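Local coordinates for GDP-perosamine synthase (Caulobacter crescentus, PDB 3BN1), which catalyses the pyridoxal phosphate-dependent transfer of an amino group from L-glutamate to GDP-4-keto-6-deoxy-D-mannose, giving GDP-perosamine for O-antigen synthesis, at residues Leu68-Met73 against Asn93-Cys98; Thr87-Ala92 against Met326-His331; Thr111-Ala116 against Tyr136-Asp141. All blocks are in the same frame, centred on the assembly; numbering follows the deposited sequence.

Contact 1. Residues Leu68-Met73 against Asn93-Cys98; sequences LALVAM and NSVTYC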
ATOM      1  N   LEU A  68       4.262   0.384   9.283  1.00  8.11           N
ATOM      2  CA  LEU A  68       3.177   0.484  10.212  1.00 10.13           C
ATOM      3  C   LEU A  68       3.596   0.050  11.629  1.00 11.13           C
ATOM      4  O   LEU A  68       3.321   0.731  12.622  1.00  7.39           O
ATOM      5  CB  LEU A  68       2.011  -0.386   9.727  1.00  4.86           C
ATOM      6  CG  LEU A  68       0.774  -0.407  10.633  1.00 20.01           C
ATOM      7  CD1 LEU A  68       0.197   1.034  10.749  1.00 11.83           C
ATOM      8  CD2 LEU A  68      -0.232  -1.318   9.970  1.00  8.72           C
ATOM      9  N   ALA A  69       4.221  -1.119  11.761  1.00 12.69           N
ATOM     10  CA  ALA A  69       4.565  -1.583  13.118  1.00  9.89           C
ATOM     11  C   ALA A  69       5.533  -0.612  13.839  1.00  9.15           C
ATOM     12  O   ALA A  69       5.443  -0.353  15.056  1.00  7.31           O
ATOM     13  CB  ALA A  69       5.193  -2.988  12.993  1.00 12.96           C
ATOM     14  N   LEU A  70       6.509  -0.068  13.105  1.00 14.39           N
ATOM     15  CA  LEU A  70       7.474   0.836  13.750  1.00  6.91           C
ATOM     16  C   LEU A  70       6.739   2.082  14.242  1.00 10.22           C
ATOM     17  O   LEU A  70       6.962   2.602  15.337  1.00 12.10           O
ATOM     18  CB  LEU A  70       8.487   1.309  12.732  1.00 14.13           C
ATOM     19  CG  LEU A  70       9.434   0.179  12.351  1.00 10.29           C
ATOM     20  CD1 LEU A  70      10.289   0.507  11.118  1.00  7.71           C
ATOM     21  CD2 LEU A  70      10.299  -0.358  13.542  1.00 15.44           C
ATOM     22  N   VAL A  71       5.890   2.612  13.370  1.00 11.11           N
ATOM     23  CA  VAL A  71       5.187   3.831  13.760  1.00  5.37           C
ATOM     24  C   VAL A  71       4.345   3.527  15.012  1.00 11.52           C
ATOM     25  O   VAL A  71       4.414   4.267  16.006  1.00 18.68           O
ATOM     26  CB  VAL A  71       4.348   4.395  12.620  1.00  4.30           C
ATOM     27  CG1 VAL A  71       3.490   5.565  13.151  1.00  6.78           C
ATOM     28  CG2 VAL A  71       5.277   4.910  11.440  1.00  7.88           C
ATOM     29  N   ALA A  72       3.622   2.404  15.005  1.00 11.76           N
ATOM     30  CA  ALA A  72       2.814   1.955  16.163  1.00  9.64           C
ATOM     31  C   ALA A  72       3.636   1.817  17.434  1.00  5.83           C
ATOM     32  O   ALA A  72       3.215   2.250  18.492  1.00 12.85           O
ATOM     33  CB  ALA A  72       2.155   0.625  15.880  1.00  8.99           C
ATOM     34  N   MET A  73       4.849   1.294  17.331  1.00  8.88           N
ATOM     35  CA  MET A  73       5.718   1.208  18.503  1.00 11.57           C
ATOM     36  C   MET A  73       6.303   2.578  18.839  1.00 12.74           C
ATOM     37  O   MET A  73       7.100   2.725  19.758  1.00 19.82           O
ATOM     38  CB  MET A  73       6.869   0.284  18.240  1.00  7.91           C
ATOM     39  CG  MET A  73       6.402  -1.072  17.812  1.00 22.70           C
ATOM     40  SD  MET A  73       7.779  -2.197  17.977  1.00 30.94           S
ATOM     41  CE  MET A  73       8.614  -1.828  16.543  1.00  7.18           C
ATOM     42  N   ASN A  93      14.602   0.698   4.964  1.00  9.56           N
ATOM     43  CA  ASN A  93      13.758   1.804   4.475  1.00  9.97           C
ATOM     44  C   ASN A  93      12.645   2.112   5.420  1.00  1.00           C
ATOM     45  O   ASN A  93      12.272   3.268   5.666  1.00  5.99           O
ATOM     46  CB  ASN A  93      13.127   1.554   3.072  1.00  2.36           C
ATOM     47  CG  ASN A  93      14.185   1.605   1.953  1.00  8.39           C
ATOM     48  OD1 ASN A  93      15.289   2.143   2.139  1.00  7.70           O
ATOM     49  ND2 ASN A  93      13.831   1.082   0.774  1.00  9.28           N
ATOM     50  N   SER A  94      12.090   1.034   5.979  1.00  9.04           N
ATOM     51  CA  SER A  94      10.990   1.168   6.937  1.00  7.37           C
ATOM     52  C   SER A  94      11.339   2.103   8.122  1.00  5.10           C
ATOM     53  O   SER A  94      10.527   2.916   8.567  1.00  6.97           O
ATOM     54  CB  SER A  94      10.448  -0.231   7.361  1.00  5.28           C
ATOM     55  OG  SER A  94      11.307  -0.936   8.254  1.00  7.84           O
ATOM     56  N   VAL A  95      12.595   2.056   8.576  1.00 10.47           N
ATOM     57  CA  VAL A  95      13.062   2.881   9.692  1.00  8.09           C
ATOM     58  C   VAL A  95      13.227   4.301   9.151  1.00  9.82           C
ATOM     59  O   VAL A  95      12.794   5.304   9.743  1.00 11.94           O
ATOM     60  CB  VAL A  95      14.417   2.326  10.217  1.00  7.93           C
ATOM     61  CG1 VAL A  95      15.173   3.239  11.209  1.00  5.08           C
ATOM     62  CG2 VAL A  95      14.240   0.894  10.709  1.00  6.51           C
ATOM     63  N   THR A  96      13.771   4.322   7.949  1.00  8.92           N
ATOM     64  CA  THR A  96      13.974   5.575   7.304  1.00  9.69           C
ATOM     65  C   THR A  96      12.676   6.308   7.204  1.00  7.87           C
ATOM     66  O   THR A  96      12.659   7.500   7.414  1.00  6.99           O
ATOM     67  CB  THR A  96      14.557   5.368   5.927  1.00 17.60           C
ATOM     68  OG1 THR A  96      15.935   5.045   6.121  1.00  8.68           O
ATOM     69  CG2 THR A  96      14.575   6.708   5.136  1.00 17.27           C
ATOM     70  N   TYR A  97      11.606   5.612   6.846  1.00 10.15           N
ATOM     71  CA  TYR A  97      10.352   6.302   6.678  1.00  7.30           C
ATOM     72  C   TYR A  97       9.902   6.915   7.999  1.00  8.39           C
ATOM     73  O   TYR A  97       9.112   7.880   8.004  1.00  7.14           O
ATOM     74  CB  TYR A  97       9.255   5.360   6.277  1.00  1.31           C
ATOM     75  CG  TYR A  97       9.409   4.524   5.038  1.00 12.18           C
ATOM     76  CD1 TYR A  97      10.184   4.921   3.965  1.00 13.63           C
ATOM     77  CD2 TYR A  97       8.763   3.295   4.960  1.00  9.11           C
ATOM     78  CE1 TYR A  97      10.334   4.082   2.815  1.00  4.99           C
ATOM     79  CE2 TYR A  97       8.892   2.490   3.864  1.00  7.47           C
ATOM     80  CZ  TYR A  97       9.605   2.908   2.751  1.00  6.42           C
ATOM     81  OH  TYR A  97       9.678   2.114   1.625  1.00 14.04           O
ATOM     82  N   CYS A  98      10.351   6.361   9.123  1.00  7.32           N
ATOM     83  CA  CYS A  98       9.914   6.940  10.411  1.00  9.47           C
ATOM     84  C   CYS A  98      10.688   8.198  10.671  1.00 19.44           C
ATOM     85  O   CYS A  98      10.334   8.952  11.556  1.00 20.14           O
ATOM     86  CB  CYS A  98      10.154   5.996  11.597  1.00  7.43           C
ATOM     87  SG  CYS A  98       9.196   4.474  11.345  1.00 15.00           S
TER
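L70 and V71, near the C-terminal end of helix 62-72, touch S94, V95 and C98 of helix 90-98. The short axes pass 9.3 Å apart with a crossing angle of -44°, and the backbones come nearest at the CA atoms of V71 and C98, 6.6 Å. L70 does most of the touching. Its chi1 of -72° sets CG opposite the carbonyl carbon, and from there CD1 reaches between S94 and V95. CD1 of L70 lies 3.4 Å from OG of S94 and 4.0 Å from CG2 of V95. The S94 hydroxyl is not a loose polar end under this methyl, because it hydrogen-bonds back to the carbonyl O of S91. C98 comes from the other helix: its SG sits 3.5 Å from CB of L70 and 3.9 Å from CG2 of V71, so the sulfur fills the angle between the two residues. I75, just past the first helix, packs on both L70 and C98. Helix 90-98 is the crossover of a beta-alpha-beta unit joining the neighbouring parallel strands 80-84 and 101-105, and its packing on helix 62-72 belongs to the layered large domain of the aspartate aminotransferase fold.

Contact 2. Residues Thr87-Ala92 against Met326-His331; sequences TYIASA and MPPYAH. With AKG (2-oxoglutaric acid), chain G.
I89 reaches across to Y329, and its branches are easy to follow outward from CB. CG2 turns back along its own chain and lies over the rim of one face of the Y88 ring. CG1 of I89 leaves the other way, with chi1 at -160°, and meets the Y329 ring in its plane, 3.8 Å from CE2. At the tip, CD1 of I89 is 4.0 Å from CE2 of Y329 and approaches CG of P328 at 4.3 Å. The methyl CE of M326 closes in more loosely from the end of its folded thioether chain. A92, three residues on, takes a different part of the same tyrosine: its CB sits over a face, 4.0 Å from the centroid of the Y329 ring and 25° off the normal, a CH-pi contact. CB of P328 lies over the opposite face, so the ring is held between an alanine methyl and a proline. The phenol OH then runs past the carbonyl of A92 to hydrogen-bond with N93 OD1 and T96 OG1 of the same helix. F225 of the second subunit packs on I89 and P328. The other face of Y88, opposite I89 CG2, receives the bound 2-oxoglutarate, whose C5 is 3.4 Å from OH of Y88. The contact is thus apolar around the ring, while the Y329 hydroxyl finds its hydrogen bonds on helix 90-98, and it places the 326-331 loop two layers behind the ligand: Y88 touches the 2-oxoglutarate, and I89, with Y329 against it, backs Y88.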
ATOM      1  N   THR A  87      20.297  -7.782   4.363  1.00 13.67           N
ATOM      2  CA  THR A  87      18.820  -7.921   4.373  1.00  5.69           C
ATOM      3  C   THR A  87      18.260  -7.274   3.100  1.00  4.00           C
ATOM      4  O   THR A  87      18.986  -6.577   2.358  1.00  7.42           O
ATOM      5  CB  THR A  87      18.135  -7.282   5.622  1.00 14.59           C
ATOM      6  OG1 THR A  87      16.716  -7.528   5.594  1.00  5.67           O
ATOM      7  CG2 THR A  87      18.334  -5.771   5.696  1.00  8.42           C
ATOM      8  N   TYR A  88      16.955  -7.434   2.927  1.00 11.67           N
ATOM      9  CA  TYR A  88      16.242  -6.782   1.851  1.00  7.87           C
ATOM     10  C   TYR A  88      16.046  -5.321   2.330  1.00  1.81           C
ATOM     11  O   TYR A  88      15.817  -5.033   3.498  1.00  7.26           O
ATOM     12  CB  TYR A  88      14.895  -7.464   1.611  1.00  6.53           C
ATOM     13  CG  TYR A  88      14.190  -6.727   0.514  1.00 13.05           C
ATOM     14  CD1 TYR A  88      14.754  -6.656  -0.769  1.00 13.28           C
ATOM     15  CD2 TYR A  88      12.990  -6.054   0.789  1.00 15.43           C
ATOM     16  CE1 TYR A  88      14.086  -6.030  -1.775  1.00  4.70           C
ATOM     17  CE2 TYR A  88      12.327  -5.423  -0.198  1.00  9.24           C
ATOM     18  CZ  TYR A  88      12.899  -5.364  -1.445  1.00 10.90           C
ATOM     19  OH  TYR A  88      12.245  -4.646  -2.404  1.00 11.98           O
ATOM     20  N   ILE A  89      16.184  -4.385   1.403  1.00 11.30           N
ATOM     21  CA  ILE A  89      16.277  -3.008   1.762  1.00  6.06           C
ATOM     22  C   ILE A  89      15.088  -2.420   2.471  1.00  7.82           C
ATOM     23  O   ILE A  89      15.241  -1.392   3.159  1.00 13.89           O
ATOM     24  CB  ILE A  89      16.501  -2.153   0.547  1.00  5.27           C
ATOM     25  CG1 ILE A  89      17.095  -0.794   0.947  1.00  8.62           C
ATOM     26  CG2 ILE A  89      15.205  -2.132  -0.266  1.00  4.57           C
ATOM     27  CD1 ILE A  89      17.654  -0.007  -0.267  1.00  7.17           C
ATOM     28  N   ALA A  90      13.928  -3.075   2.309  1.00  5.98           N
ATOM     29  CA  ALA A  90      12.719  -2.632   2.979  1.00  7.41           C
ATOM     30  C   ALA A  90      12.952  -2.614   4.484  1.00  4.30           C
ATOM     31  O   ALA A  90      12.357  -1.752   5.160  1.00  8.35           O
ATOM     32  CB  ALA A  90      11.491  -3.510   2.601  1.00  8.35           C
ATOM     33  N   SER A  91      13.864  -3.451   5.000  1.00  3.88           N
ATOM     34  CA  SER A  91      14.085  -3.477   6.443  1.00 22.89           C
ATOM     35  C   SER A  91      14.561  -2.118   6.932  1.00 15.26           C
ATOM     36  O   SER A  91      14.211  -1.642   8.031  1.00  8.84           O
ATOM     37  CB  SER A  91      15.199  -4.478   6.810  1.00 12.80           C
ATOM     38  OG  SER A  91      14.872  -5.745   6.291  1.00 14.72           O
ATOM     39  N   ALA A  92      15.517  -1.586   6.187  1.00  7.07           N
ATOM     40  CA  ALA A  92      16.123  -0.300   6.570  1.00  1.11           C
ATOM     41  C   ALA A  92      15.212   0.808   6.147  1.00  7.26           C
ATOM     42  O   ALA A  92      15.116   1.799   6.869  1.00  5.09           O
ATOM     43  CB  ALA A  92      17.504  -0.140   5.872  1.00 13.26           C
ATOM     44  N   MET A 326      25.213   0.113  -0.887  1.00 16.16           N
ATOM     45  CA  MET A 326      24.400   0.720  -1.924  1.00  7.40           C
ATOM     46  C   MET A 326      24.203   2.198  -1.614  1.00 22.51           C
ATOM     47  O   MET A 326      24.284   2.554  -0.458  1.00 18.05           O
ATOM     48  CB  MET A 326      23.090  -0.035  -2.123  1.00 13.35           C
ATOM     49  CG  MET A 326      23.321  -1.407  -2.708  1.00 14.17           C
ATOM     50  SD  MET A 326      21.809  -2.227  -3.030  1.00 12.30           S
ATOM     51  CE  MET A 326      21.145  -2.490  -1.401  1.00 13.78           C
ATOM     52  N   PRO A 327      23.912   3.043  -2.616  1.00 14.71           N
ATOM     53  CA  PRO A 327      23.817   4.481  -2.389  1.00  9.93           C
ATOM     54  C   PRO A 327      22.998   4.969  -1.205  1.00 15.81           C
ATOM     55  O   PRO A 327      23.417   5.840  -0.446  1.00 15.44           O
ATOM     56  CB  PRO A 327      23.227   4.993  -3.697  1.00  6.46           C
ATOM     57  CG  PRO A 327      23.779   4.025  -4.728  1.00 10.80           C
ATOM     58  CD  PRO A 327      23.872   2.705  -4.051  1.00 13.13           C
ATOM     59  N   PRO A 328      21.805   4.430  -1.027  1.00 11.55           N
ATOM     60  CA  PRO A 328      21.026   4.991   0.059  1.00  9.00           C
ATOM     61  C   PRO A 328      21.639   4.847   1.453  1.00 19.30           C
ATOM     62  O   PRO A 328      21.370   5.681   2.305  1.00 12.33           O
ATOM     63  CB  PRO A 328      19.644   4.350  -0.085  1.00  6.65           C
ATOM     64  CG  PRO A 328      19.675   3.608  -1.250  1.00  9.48           C
ATOM     65  CD  PRO A 328      21.035   3.465  -1.832  1.00 10.77           C
ATOM     66  N   TYR A 329      22.442   3.819   1.715  1.00  7.24           N
ATOM     67  CA  TYR A 329      22.929   3.589   3.074  1.00 11.54           C
ATOM     68  C   TYR A 329      24.434   3.523   3.199  1.00 14.13           C
ATOM     69  O   TYR A 329      24.986   3.104   4.219  1.00  8.80           O
ATOM     70  CB  TYR A 329      22.316   2.279   3.604  1.00 14.86           C
ATOM     71  CG  TYR A 329      20.814   2.495   3.769  1.00 11.02           C
ATOM     72  CD1 TYR A 329      20.324   3.479   4.645  1.00  7.48           C
ATOM     73  CD2 TYR A 329      19.896   1.786   2.988  1.00  3.67           C
ATOM     74  CE1 TYR A 329      18.933   3.766   4.676  1.00  9.25           C
ATOM     75  CE2 TYR A 329      18.531   2.057   3.034  1.00 16.21           C
ATOM     76  CZ  TYR A 329      18.057   3.058   3.876  1.00 16.02           C
ATOM     77  OH  TYR A 329      16.726   3.360   3.977  1.00  7.45           O
ATOM     78  N   ALA A 330      25.096   3.968   2.149  1.00 10.66           N
ATOM     79  CA  ALA A 330      26.541   3.917   2.113  1.00  9.72           C
ATOM     80  C   ALA A 330      27.100   4.765   3.254  1.00  5.46           C
ATOM     81  O   ALA A 330      28.185   4.519   3.776  1.00 11.62           O
ATOM     82  CB  ALA A 330      27.005   4.447   0.781  1.00  6.61           C
ATOM     83  N   HIS A 331      26.302   5.746   3.664  1.00 17.98           N
ATOM     84  CA  HIS A 331      26.679   6.627   4.754  1.00 21.66           C
ATOM     85  C   HIS A 331      26.634   5.934   6.141  1.00 13.36           C
ATOM     86  O   HIS A 331      27.100   6.471   7.156  1.00 14.28           O
ATOM     87  CB  HIS A 331      25.762   7.878   4.696  1.00 13.93           C
ATOM     88  CG  HIS A 331      24.331   7.623   5.036  1.00 14.01           C
ATOM     89  ND1 HIS A 331      23.430   7.113   4.132  1.00 14.27           N
ATOM     90  CD2 HIS A 331      23.632   7.850   6.177  1.00 11.23           C
ATOM     91  CE1 HIS A 331      22.233   7.049   4.691  1.00 25.76           C
ATOM     92  NE2 HIS A 331      22.335   7.466   5.940  1.00 18.13           N
TER
HETATM   93  C1  AKG G 374      12.782 -10.417  -3.515  1.00 43.32           C
HETATM   94  O1  AKG G 374      13.006 -10.082  -4.709  1.00 99.89           O
HETATM   95  O2  AKG G 374      13.308 -11.443  -3.018  1.00 99.89           O
HETATM   96  C2  AKG G 374      11.873  -9.602  -2.684  1.00 45.47           C
HETATM   97  O5  AKG G 374      11.562  -9.989  -1.575  1.00 53.97           O
HETATM   98  C3  AKG G 374      11.400  -8.282  -3.258  1.00 29.63           C
HETATM   99  C4  AKG G 374      10.342  -7.649  -2.381  1.00 24.02           C
HETATM  100  C5  AKG G 374       9.605  -6.615  -3.189  1.00 16.59           C
HETATM  101  O3  AKG G 374       8.719  -5.939  -2.599  1.00 20.44           O
HETATM  102  O4  AKG G 374       9.947  -6.393  -4.506  1.00 26.46           O

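Contact 3. Residues Thr111-Ala116 against Tyr136-Asp141; sequences TFNLDA and YGQICD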
ATOM      1  N   THR A 111      24.678 -18.754   9.186  1.00 11.38           N
ATOM      2  CA  THR A 111      23.244 -18.677   9.038  1.00 11.90           C
ATOM      3  C   THR A 111      22.789 -17.444   8.291  1.00  7.11           C
ATOM      4  O   THR A 111      21.571 -17.283   8.140  1.00  9.58           O
ATOM      5  CB  THR A 111      22.549 -18.530  10.447  1.00 13.87           C
ATOM      6  OG1 THR A 111      22.916 -17.289  11.057  1.00 10.91           O
ATOM      7  CG2 THR A 111      22.948 -19.609  11.410  1.00  9.79           C
ATOM      8  N   PHE A 112      23.711 -16.510   8.013  1.00 10.00           N
ATOM      9  CA  PHE A 112      23.369 -15.241   7.384  1.00  5.84           C
ATOM     10  C   PHE A 112      22.552 -14.318   8.278  1.00 10.12           C
ATOM     11  O   PHE A 112      22.083 -13.254   7.779  1.00 12.30           O
ATOM     12  CB  PHE A 112      22.636 -15.351   6.028  1.00 11.40           C
ATOM     13  CG  PHE A 112      23.267 -16.306   5.072  1.00 11.50           C
ATOM     14  CD1 PHE A 112      24.391 -15.923   4.317  1.00 14.06           C
ATOM     15  CD2 PHE A 112      22.769 -17.618   4.930  1.00  7.15           C
ATOM     16  CE1 PHE A 112      25.004 -16.820   3.412  1.00 23.43           C
ATOM     17  CE2 PHE A 112      23.406 -18.536   4.047  1.00  7.94           C
ATOM     18  CZ  PHE A 112      24.514 -18.129   3.299  1.00 16.48           C
ATOM     19  N   ASN A 113      22.405 -14.666   9.565  1.00 12.70           N
ATOM     20  CA  ASN A 113      21.568 -13.848  10.457  1.00  2.59           C
ATOM     21  C   ASN A 113      22.292 -12.941  11.415  1.00  4.90           C
ATOM     22  O   ASN A 113      23.496 -13.110  11.678  1.00 13.20           O
ATOM     23  CB  ASN A 113      20.497 -14.679  11.195  1.00  8.24           C
ATOM     24  CG  ASN A 113      19.394 -15.112  10.251  1.00 25.32           C
ATOM     25  OD1 ASN A 113      19.093 -14.416   9.270  1.00 11.21           O
ATOM     26  ND2 ASN A 113      18.853 -16.288  10.466  1.00  9.10           N
ATOM     27  N   LEU A 114      21.561 -11.928  11.851  1.00 13.42           N
ATOM     28  CA  LEU A 114      22.051 -10.967  12.825  1.00 17.17           C
ATOM     29  C   LEU A 114      22.988 -11.611  13.846  1.00 17.76           C
ATOM     30  O   LEU A 114      22.619 -12.562  14.524  1.00  8.42           O
ATOM     31  CB  LEU A 114      20.841 -10.382  13.555  1.00 12.16           C
ATOM     32  CG  LEU A 114      21.198  -9.104  14.286  1.00  8.26           C
ATOM     33  CD1 LEU A 114      19.837  -8.415  14.517  1.00 13.38           C
ATOM     34  CD2 LEU A 114      21.928  -9.402  15.599  1.00 13.78           C
ATOM     35  N   ASP A 115      24.194 -11.062  14.011  1.00 11.56           N
ATOM     36  CA  ASP A 115      25.106 -11.657  14.974  1.00 12.92           C
ATOM     37  C   ASP A 115      24.878 -11.033  16.370  1.00 17.94           C
ATOM     38  O   ASP A 115      25.206  -9.868  16.632  1.00 18.58           O
ATOM     39  CB  ASP A 115      26.484 -11.416  14.424  1.00  7.76           C
ATOM     40  CG  ASP A 115      27.557 -12.026  15.323  1.00 21.20           C
ATOM     41  OD1 ASP A 115      27.231 -12.469  16.448  1.00 10.15           O
ATOM     42  OD2 ASP A 115      28.731 -12.016  14.912  1.00 24.02           O
ATOM     43  N   ALA A 116      24.190 -11.776  17.230  1.00 12.31           N
ATOM     44  CA  ALA A 116      23.825 -11.266  18.575  1.00 25.76           C
ATOM     45  C   ALA A 116      24.973 -10.749  19.425  1.00 13.83           C
ATOM     46  O   ALA A 116      24.834  -9.788  20.199  1.00 15.80           O
ATOM     47  CB  ALA A 116      22.983 -12.257  19.348  1.00  6.21           C
ATOM     48  N   TYR A 136      16.044 -16.197   4.496  1.00  9.42           N
ATOM     49  CA  TYR A 136      15.924 -17.506   3.849  1.00 17.70           C
ATOM     50  C   TYR A 136      14.991 -18.522   4.525  1.00  9.45           C
ATOM     51  O   TYR A 136      14.758 -19.641   4.030  1.00 17.83           O
ATOM     52  CB  TYR A 136      17.328 -18.028   3.535  1.00  3.99           C
ATOM     53  CG  TYR A 136      18.035 -16.944   2.751  1.00  6.19           C
ATOM     54  CD1 TYR A 136      17.295 -16.194   1.827  1.00  6.62           C
ATOM     55  CD2 TYR A 136      19.299 -16.529   3.083  1.00 10.05           C
ATOM     56  CE1 TYR A 136      17.811 -15.122   1.186  1.00  9.05           C
ATOM     57  CE2 TYR A 136      19.881 -15.475   2.389  1.00 13.17           C
ATOM     58  CZ  TYR A 136      19.128 -14.791   1.449  1.00 16.84           C
ATOM     59  OH  TYR A 136      19.651 -13.737   0.749  1.00 17.12           O
ATOM     60  N   GLY A 137      14.382 -18.089   5.618  1.00 14.24           N
ATOM     61  CA  GLY A 137      13.450 -18.994   6.293  1.00  8.29           C
ATOM     62  C   GLY A 137      13.988 -19.521   7.601  1.00 12.53           C
ATOM     63  O   GLY A 137      13.405 -20.429   8.215  1.00 11.18           O
ATOM     64  N   GLN A 138      15.112 -18.964   8.034  1.00 13.27           N
ATOM     65  CA  GLN A 138      15.733 -19.419   9.267  1.00  2.63           C
ATOM     66  C   GLN A 138      15.636 -18.311  10.311  1.00 11.34           C
ATOM     67  O   GLN A 138      16.178 -17.211  10.072  1.00  9.62           O
ATOM     68  CB  GLN A 138      17.234 -19.689   9.013  1.00  8.23           C
ATOM     69  CG  GLN A 138      17.990 -20.195  10.219  1.00  5.26           C
ATOM     70  CD  GLN A 138      19.192 -21.078   9.907  1.00 21.84           C
ATOM     71  OE1 GLN A 138      19.366 -22.116  10.588  1.00 12.47           O
ATOM     72  NE2 GLN A 138      19.964 -20.757   8.851  1.00 10.06           N
ATOM     73  N   ILE A 139      15.069 -18.636  11.482  1.00 11.01           N
ATOM     74  CA  ILE A 139      14.986 -17.653  12.626  1.00  3.51           C
ATOM     75  C   ILE A 139      16.353 -17.300  13.234  1.00  9.65           C
ATOM     76  O   ILE A 139      17.196 -18.181  13.437  1.00 10.14           O
ATOM     77  CB  ILE A 139      13.960 -18.148  13.687  1.00 13.76           C
ATOM     78  CG1 ILE A 139      12.541 -18.204  13.053  1.00  8.22           C
ATOM     79  CG2 ILE A 139      13.987 -17.272  14.939  1.00  7.98           C
ATOM     80  CD1 ILE A 139      11.430 -18.871  13.842  1.00 13.92           C
ATOM     81  N   CYS A 140      16.609 -16.014  13.509  1.00 17.13           N
ATOM     82  CA  CYS A 140      17.871 -15.632  14.133  1.00 15.99           C
ATOM     83  C   CYS A 140      17.937 -16.241  15.529  1.00 16.40           C
ATOM     84  O   CYS A 140      16.943 -16.782  16.032  1.00  9.56           O
ATOM     85  CB  CYS A 140      17.870 -14.127  14.381  1.00  7.13           C
ATOM     86  SG  CYS A 140      17.718 -13.159  12.840  1.00 10.96           S
ATOM     87  N   ASP A 141      19.120 -16.161  16.140  1.00  7.39           N
ATOM     88  CA  ASP A 141      19.291 -16.685  17.491  1.00 14.56           C
ATOM     89  C   ASP A 141      18.642 -15.756  18.505  1.00  9.37           C
ATOM     90  O   ASP A 141      19.290 -14.898  19.125  1.00 11.16           O
ATOM     91  CB  ASP A 141      20.771 -16.898  17.810  1.00 12.09           C
ATOM     92  CG  ASP A 141      20.973 -17.904  18.968  1.00 22.96           C
ATOM     93  OD1 ASP A 141      20.008 -18.511  19.484  1.00 14.00           O
ATOM     94  OD2 ASP A 141      22.128 -18.140  19.348  1.00 18.20           O
TER
HETATM   95  O   HOH W   1      19.314 -18.449   6.999  1.00 14.00           O
HETATM   96  O   HOH W   2      19.771 -18.046  12.463  1.00 10.66           O
HETATM   97  O   HOH W   3      21.089 -14.859  14.701  1.00 14.51           O
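N113 and Q138 meet because chi1 of N113, at -72°, carries CG to the side away from its own carbonyl and turns the amide toward the 136-141 loop. ND2 of N113 donates to the backbone O of Q138 over 2.9 Å. The bond is bent and comes from above the carbonyl, the donor standing 48° out of its plane. A water 2.8 Å from ND2 of N113 carries a second link on to O of I139, while OD1 accepts from the backbone N of L135. With both ends of the amide engaged, its rotation is well defined. SG of C140 packs 3.6 Å from CB of N113 and also nears CB of L114.

F112 and Y136 both take left-handed backbone conformations, and their rings meet in a T-shaped pair: the edge of Y136 points at the face of F112, with centroids 5.9 Å apart and planes at 82°. T291 of strand 290-294 packs on both rings. Q138 stretches its chain past T111, and its NE2 comes within 3.8 Å of CB of T111; a water ties NE2 to O of T111, NE2 also bonds to O of H278, and OE1 is taken by the backbone N of A280. Another water bridges O of L114 and N of D141. T111 shapes its own loop as an ST turn, OG1 accepting from N of N113 over 3.1 Å. The loops follow parallel strands 101-105 and 127-130 of the aminotransferase fold, and the Y136 side chain lies about 7 Å from the 2-oxoglutarate, consistent with a place near the substrate site.

In the fold
All three contacts are buried. Contacts 1 and 2 share helix 90-98: one flank packs on helix 62-72, another receives the 326-331 loop, and the tyrosine hydroxyl of contact 2 joins the two. Both also meet the second subunit, whereas contact 3 touches no other chain and comes no nearer to contact 2 than about 7 Å between nearest atoms. The chemistry follows the setting. Between helices, contact 1 is apolar and sulfur packing; contact 2 adds an aromatic ring, separated from the ligand-binding Y88 by I89; contact 3, between two irregular loops, combines a T-shaped aromatic pair with an asparagine bond and three bridging waters.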